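Nitrogenase molybdenum-iron protein beta chain (Clostridium pasteurianum, PDB 4WES) forms, with the alpha chain, the molybdenum-iron component of nitrogenase, which reduces dinitrogen to ammonium, and shares an [8Fe-7S] cluster with that chain. Local coordinates at residues B[161-175]-B[228-241]. Sequence-based numbering, arbitrary orientation.
Sequences LSENTGAKNGKINVI and DLKDTGNSDLTLSL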
loop_
_atom_site.group_PDB
_atom_site.type_symbol
_atom_site.label_atom_id
_atom_site.label_comp_id
_atom_site.label_asym_id
_atom_site.label_seq_id
_atom_site.Cartn_x
_atom_site.Cartn_y
_atom_site.Cartn_z
ATOM N N LEU B 161 -21.576 -9.000 -35.782
ATOM C CA LEU B 161 -20.397 -8.545 -36.508
ATOM C C LEU B 161 -19.485 -9.634 -37.091
ATOM O O LEU B 161 -18.973 -9.484 -38.195
ATOM C CB LEU B 161 -19.586 -7.597 -35.630
ATOM C CG LEU B 161 -20.342 -6.381 -35.150
ATOM C CD1 LEU B 161 -19.424 -5.521 -34.308
ATOM C CD2 LEU B 161 -20.984 -5.565 -36.268
ATOM N N SER B 162 -19.225 -10.696 -36.330
ATOM C CA SER B 162 -18.180 -11.628 -36.751
ATOM C C SER B 162 -18.536 -12.286 -38.080
ATOM O O SER B 162 -19.649 -12.779 -38.239
ATOM C CB SER B 162 -17.998 -12.726 -35.725
ATOM O OG SER B 162 -17.665 -12.186 -34.441
ATOM N N GLU B 163 -17.576 -12.335 -38.991
ATOM C CA GLU B 163 -17.835 -12.985 -40.295
ATOM C C GLU B 163 -16.606 -13.692 -40.814
ATOM O O GLU B 163 -15.488 -13.127 -40.782
ATOM C CB GLU B 163 -18.358 -11.996 -41.331
ATOM C CG GLU B 163 -18.493 -12.627 -42.716
ATOM C CD GLU B 163 -19.207 -11.761 -43.742
ATOM O OE1 GLU B 163 -19.407 -10.556 -43.480
ATOM O OE2 GLU B 163 -19.558 -12.296 -44.819
ATOM N N ASN B 164 -16.791 -14.938 -41.234
ATOM C CA ASN B 164 -15.754 -15.706 -41.900
ATOM C C ASN B 164 -15.913 -15.468 -43.392
ATOM O O ASN B 164 -16.912 -15.857 -43.962
ATOM C CB ASN B 164 -15.937 -17.169 -41.562
ATOM C CG ASN B 164 -14.851 -18.049 -42.155
ATOM O OD1 ASN B 164 -14.288 -17.772 -43.228
ATOM N ND2 ASN B 164 -14.556 -19.139 -41.448
ATOM N N THR B 165 -14.967 -14.753 -43.970
ATOM C CA THR B 165 -15.017 -14.412 -45.389
ATOM C C THR B 165 -14.076 -15.284 -46.206
ATOM O O THR B 165 -13.890 -15.042 -47.400
ATOM C CB THR B 165 -14.626 -12.961 -45.624
ATOM O OG1 THR B 165 -13.306 -12.733 -45.114
ATOM C CG2 THR B 165 -15.572 -12.054 -44.900
ATOM N N GLY B 166 -13.449 -16.269 -45.571
ATOM C CA GLY B 166 -12.474 -17.153 -46.241
ATOM C C GLY B 166 -11.065 -16.565 -46.300
ATOM O O GLY B 166 -10.132 -17.233 -46.709
ATOM N N ALA B 167 -10.915 -15.319 -45.873
ATOM C CA ALA B 167 -9.645 -14.640 -45.862
ATOM C C ALA B 167 -8.977 -14.810 -44.489
ATOM O O ALA B 167 -9.162 -13.987 -43.587
ATOM C CB ALA B 167 -9.858 -13.154 -46.167
ATOM N N LYS B 168 -8.207 -15.888 -44.325
ATOM C CA LYS B 168 -7.542 -16.162 -43.060
ATOM C C LYS B 168 -6.629 -15.022 -42.620
ATOM O O LYS B 168 -5.798 -14.556 -43.391
ATOM C CB LYS B 168 -6.750 -17.460 -43.138
ATOM C CG LYS B 168 -7.656 -18.662 -43.281
ATOM C CD LYS B 168 -8.433 -18.909 -42.007
ATOM C CE LYS B 168 -9.425 -20.033 -42.195
ATOM N NZ LYS B 168 -9.828 -20.537 -40.867
ATOM N N ASN B 169 -6.773 -14.576 -41.370
ATOM C CA ASN B 169 -5.955 -13.467 -40.897
ATOM C C ASN B 169 -4.697 -13.853 -40.124
ATOM O O ASN B 169 -3.856 -13.002 -39.847
ATOM C CB ASN B 169 -6.823 -12.515 -40.070
ATOM C CG ASN B 169 -7.376 -13.149 -38.801
ATOM O OD1 ASN B 169 -6.895 -14.195 -38.354
ATOM N ND2 ASN B 169 -8.425 -12.551 -38.261
ATOM N N GLY B 170 -4.547 -15.134 -39.821
ATOM C CA GLY B 170 -3.396 -15.612 -39.072
ATOM C C GLY B 170 -3.353 -15.184 -37.617
ATOM O O GLY B 170 -2.300 -15.260 -36.994
ATOM N N LYS B 171 -4.491 -14.773 -37.069
ATOM C CA LYS B 171 -4.563 -14.225 -35.714
ATOM C C LYS B 171 -5.272 -15.199 -34.759
ATOM O O LYS B 171 -6.049 -16.066 -35.172
ATOM C CB LYS B 171 -5.309 -12.883 -35.701
ATOM C CG LYS B 171 -4.637 -11.824 -36.572
ATOM C CD LYS B 171 -5.360 -10.489 -36.514
ATOM C CE LYS B 171 -4.650 -9.485 -37.391
ATOM N NZ LYS B 171 -5.249 -8.125 -37.281
ATOM N N ILE B 172 -5.041 -14.983 -33.464
ATOM C CA ILE B 172 -5.786 -15.640 -32.414
ATOM C C ILE B 172 -6.718 -14.572 -31.781
ATOM O O ILE B 172 -6.267 -13.485 -31.448
ATOM C CB ILE B 172 -4.849 -16.207 -31.339
ATOM C CG1 ILE B 172 -4.049 -17.371 -31.944
ATOM C CG2 ILE B 172 -5.610 -16.658 -30.089
ATOM C CD1 ILE B 172 -3.034 -17.990 -31.019
ATOM N N ASN B 173 -8.011 -14.888 -31.663
ATOM C CA ASN B 173 -8.923 -14.014 -30.918
ATOM C C ASN B 173 -8.699 -14.249 -29.417
ATOM O O ASN B 173 -8.520 -15.407 -29.011
ATOM C CB ASN B 173 -10.371 -14.328 -31.217
ATOM C CG ASN B 173 -10.724 -14.164 -32.672
ATOM O OD1 ASN B 173 -10.245 -13.255 -33.337
ATOM N ND2 ASN B 173 -11.592 -15.055 -33.153
ATOM N N VAL B 174 -8.759 -13.205 -28.614
ATOM C CA VAL B 174 -8.744 -13.355 -27.177
ATOM C C VAL B 174 -9.898 -12.568 -26.579
ATOM O O VAL B 174 -9.999 -11.362 -26.793
ATOM C CB VAL B 174 -7.369 -13.022 -26.540
ATOM C CG1 VAL B 174 -6.878 -11.631 -26.900
ATOM C CG2 VAL B 174 -7.407 -13.242 -25.028
ATOM N N ILE B 175 -10.756 -13.275 -25.851
ATOM C CA ILE B 175 -11.825 -12.637 -25.098
ATOM C C ILE B 175 -11.326 -12.645 -23.653
ATOM O O ILE B 175 -11.161 -13.708 -23.071
ATOM C CB ILE B 175 -13.170 -13.370 -25.245
ATOM C CG1 ILE B 175 -13.581 -13.472 -26.715
ATOM C CG2 ILE B 175 -14.226 -12.691 -24.417
ATOM C CD1 ILE B 175 -14.769 -14.405 -26.958
ATOM N N ASP B 228 -12.120 -4.950 -37.093
ATOM C CA ASP B 228 -11.489 -6.091 -36.460
ATOM C C ASP B 228 -12.474 -7.030 -35.791
ATOM O O ASP B 228 -12.262 -8.251 -35.768
ATOM C CB ASP B 228 -10.390 -5.619 -35.510
ATOM C CG ASP B 228 -9.252 -4.938 -36.270
ATOM O OD1 ASP B 228 -8.821 -3.852 -35.818
ATOM O OD2 ASP B 228 -8.808 -5.509 -37.329
ATOM N N LEU B 229 -13.533 -6.462 -35.223
ATOM C CA LEU B 229 -14.620 -7.311 -34.707
ATOM C C LEU B 229 -15.230 -8.167 -35.829
ATOM O O LEU B 229 -15.496 -9.356 -35.658
ATOM C CB LEU B 229 -15.691 -6.460 -34.056
ATOM C CG LEU B 229 -15.222 -5.685 -32.835
ATOM C CD1 LEU B 229 -16.291 -4.747 -32.336
ATOM C CD2 LEU B 229 -14.811 -6.638 -31.730
ATOM N N LYS B 230 -15.422 -7.593 -37.008
ATOM C CA LYS B 230 -15.862 -8.409 -38.145
ATOM C C LYS B 230 -14.853 -9.520 -38.457
ATOM O O LYS B 230 -15.224 -10.686 -38.676
ATOM C CB LYS B 230 -16.094 -7.548 -39.392
ATOM C CG LYS B 230 -17.252 -6.580 -39.261
ATOM C CD LYS B 230 -17.377 -5.720 -40.503
ATOM C CE LYS B 230 -18.503 -4.722 -40.379
ATOM N NZ LYS B 230 -18.603 -3.831 -41.569
ATOM N N ASP B 231 -13.580 -9.157 -38.438
ATOM C CA ASP B 231 -12.511 -10.047 -38.834
ATOM C C ASP B 231 -12.251 -11.189 -37.853
ATOM O O ASP B 231 -11.514 -12.132 -38.185
ATOM C CB ASP B 231 -11.230 -9.242 -39.057
ATOM C CG ASP B 231 -10.207 -9.978 -39.931
ATOM O OD1 ASP B 231 -10.587 -10.489 -41.027
ATOM O OD2 ASP B 231 -9.018 -9.998 -39.550
ATOM N N THR B 232 -12.883 -11.136 -36.673
ATOM C CA THR B 232 -12.762 -12.257 -35.725
ATOM C C THR B 232 -13.232 -13.597 -36.299
ATOM O O THR B 232 -12.775 -14.658 -35.870
ATOM C CB THR B 232 -13.540 -12.010 -34.419
ATOM O OG1 THR B 232 -14.917 -11.755 -34.696
ATOM C CG2 THR B 232 -12.942 -10.860 -33.657
ATOM N N GLY B 233 -14.110 -13.546 -37.304
ATOM C CA GLY B 233 -14.536 -14.771 -37.956
ATOM C C GLY B 233 -13.484 -15.425 -38.839
ATOM O O GLY B 233 -13.670 -16.566 -39.291
ATOM N N ASN B 234 -12.394 -14.701 -39.114
ATOM C CA ASN B 234 -11.298 -15.185 -39.976
ATOM C C ASN B 234 -10.084 -15.676 -39.210
ATOM O O ASN B 234 -9.084 -16.024 -39.796
ATOM C CB ASN B 234 -10.886 -14.071 -40.921
ATOM C CG ASN B 234 -11.910 -13.834 -42.007
ATOM O OD1 ASN B 234 -12.455 -14.795 -42.595
ATOM N ND2 ASN B 234 -12.174 -12.562 -42.312
ATOM N N SER B 235 -10.193 -15.727 -37.885
ATOM C CA SER B 235 -9.082 -16.118 -37.032
ATOM C C SER B 235 -8.889 -17.632 -36.958
ATOM O O SER B 235 -9.772 -18.394 -37.346
ATOM C CB SER B 235 -9.253 -15.502 -35.639
ATOM O OG SER B 235 -9.326 -14.103 -35.785
ATOM N N ASP B 236 -7.738 -18.046 -36.407
ATOM C CA ASP B 236 -7.380 -19.454 -36.288
ATOM C C ASP B 236 -8.005 -20.135 -35.079
ATOM O O ASP B 236 -8.234 -21.339 -35.081
ATOM C CB ASP B 236 -5.876 -19.587 -36.174
ATOM C CG ASP B 236 -5.155 -19.249 -37.462
ATOM O OD1 ASP B 236 -5.698 -19.526 -38.572
ATOM O OD2 ASP B 236 -4.007 -18.712 -37.362
ATOM N N LEU B 237 -8.241 -19.360 -34.016
ATOM C CA LEU B 237 -8.550 -19.888 -32.694
ATOM C C LEU B 237 -9.052 -18.723 -31.869
ATOM O O LEU B 237 -8.594 -17.588 -32.065
ATOM C CB LEU B 237 -7.285 -20.470 -32.038
ATOM C CG LEU B 237 -7.394 -21.064 -30.639
ATOM C CD1 LEU B 237 -8.284 -22.284 -30.603
ATOM C CD2 LEU B 237 -6.018 -21.363 -30.070
ATOM N N THR B 238 -9.947 -19.012 -30.914
ATOM C CA THR B 238 -10.331 -18.065 -29.877
ATOM C C THR B 238 -9.896 -18.620 -28.523
ATOM O O THR B 238 -10.228 -19.748 -28.193
ATOM C CB THR B 238 -11.857 -17.833 -29.881
ATOM O OG1 THR B 238 -12.283 -17.343 -31.160
ATOM C CG2 THR B 238 -12.261 -16.875 -28.770
ATOM N N LEU B 239 -9.197 -17.797 -27.747
ATOM C CA LEU B 239 -8.942 -18.114 -26.335
ATOM C C LEU B 239 -9.976 -17.389 -25.494
ATOM O O LEU B 239 -10.103 -16.154 -25.550
ATOM C CB LEU B 239 -7.537 -17.698 -25.923
ATOM C CG LEU B 239 -6.407 -18.450 -26.632
ATOM C CD1 LEU B 239 -5.036 -18.050 -26.125
ATOM C CD2 LEU B 239 -6.589 -19.963 -26.530
ATOM N N SER B 240 -10.741 -18.176 -24.728
ATOM C CA SER B 240 -11.782 -17.653 -23.834
ATOM C C SER B 240 -11.199 -17.611 -22.429
ATOM O O SER B 240 -10.972 -18.667 -21.840
ATOM C CB SER B 240 -12.965 -18.630 -23.896
ATOM O OG SER B 240 -13.950 -18.204 -22.991
ATOM N N LEU B 241 -10.911 -16.411 -21.915
ATOM C CA LEU B 241 -10.294 -16.294 -20.609
ATOM C C LEU B 241 -11.379 -16.054 -19.584
ATOM O O LEU B 241 -11.989 -14.971 -19.557
ATOM C CB LEU B 241 -9.294 -15.162 -20.565
ATOM C CG LEU B 241 -8.180 -15.168 -21.614
ATOM C CD1 LEU B 241 -7.146 -14.101 -21.334
ATOM C CD2 LEU B 241 -7.492 -16.505 -21.787
HETATM O O HOH W 1 -11.365 -17.375 -42.847
HETATM O O HOH W 2 -8.811 -11.316 -42.962
HETATM O O HOH W 3 -11.591 -18.573 -39.429
HETATM O O HOH W 4 -7.204 -21.584 -39.351
HETATM O O HOH W 5 -6.549 -17.110 -39.686
HETATM O O HOH W 6 -7.978 -8.105 -37.760
#
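Asn173 reaches from strand 172-175 to the turn that leads into strand 237-241. Its CB lies beside Thr238, 3.6 Å from Thr238 OG1. With CG anti to the carbonyl carbon (chi1 -60°), the amide faces residues 232-235. CG passes Ser235 CB. OD1 accepts from Ser235 OG at 2.7 Å, with the hydroxyl above the carbonyl plane. ND2 donates twice, to partners close to its amide plane: Thr232 O (3.0 Å) and Thr238 OG1. Three bonds thus fix the rotation of this buried amide.

Ser235 OG also receives a proton from Asn169 ND2, almost exactly in the amide plane of Asn169. The second proton of that ND2 goes to Asp231 OD2 at 2.9 Å, which it meets from above the carboxylate plane. Asn169 OD1 accepts from Lys171 N, two residues on, in an Asx turn. Asn234 holds the earlier part of the loop: its OD1 takes Thr165 N, and its ND2 gives to Thr165 OG1 and to Asp231 OD1.

Beyond the turn the two strands run parallel, 18° apart. Leu239 is hydrogen-bonded to strand 172-175 at both its N and its O: N to Asn173 O (2.8 Å), O from Ile175 N. Ile172 CG2 rests on Leu239 CG, on the face met by helix 270-284. These are the two central strands of a four-stranded parallel sheet of order 2-1-3-4, flanked by helices as in a Rossmann-like alpha/beta domain.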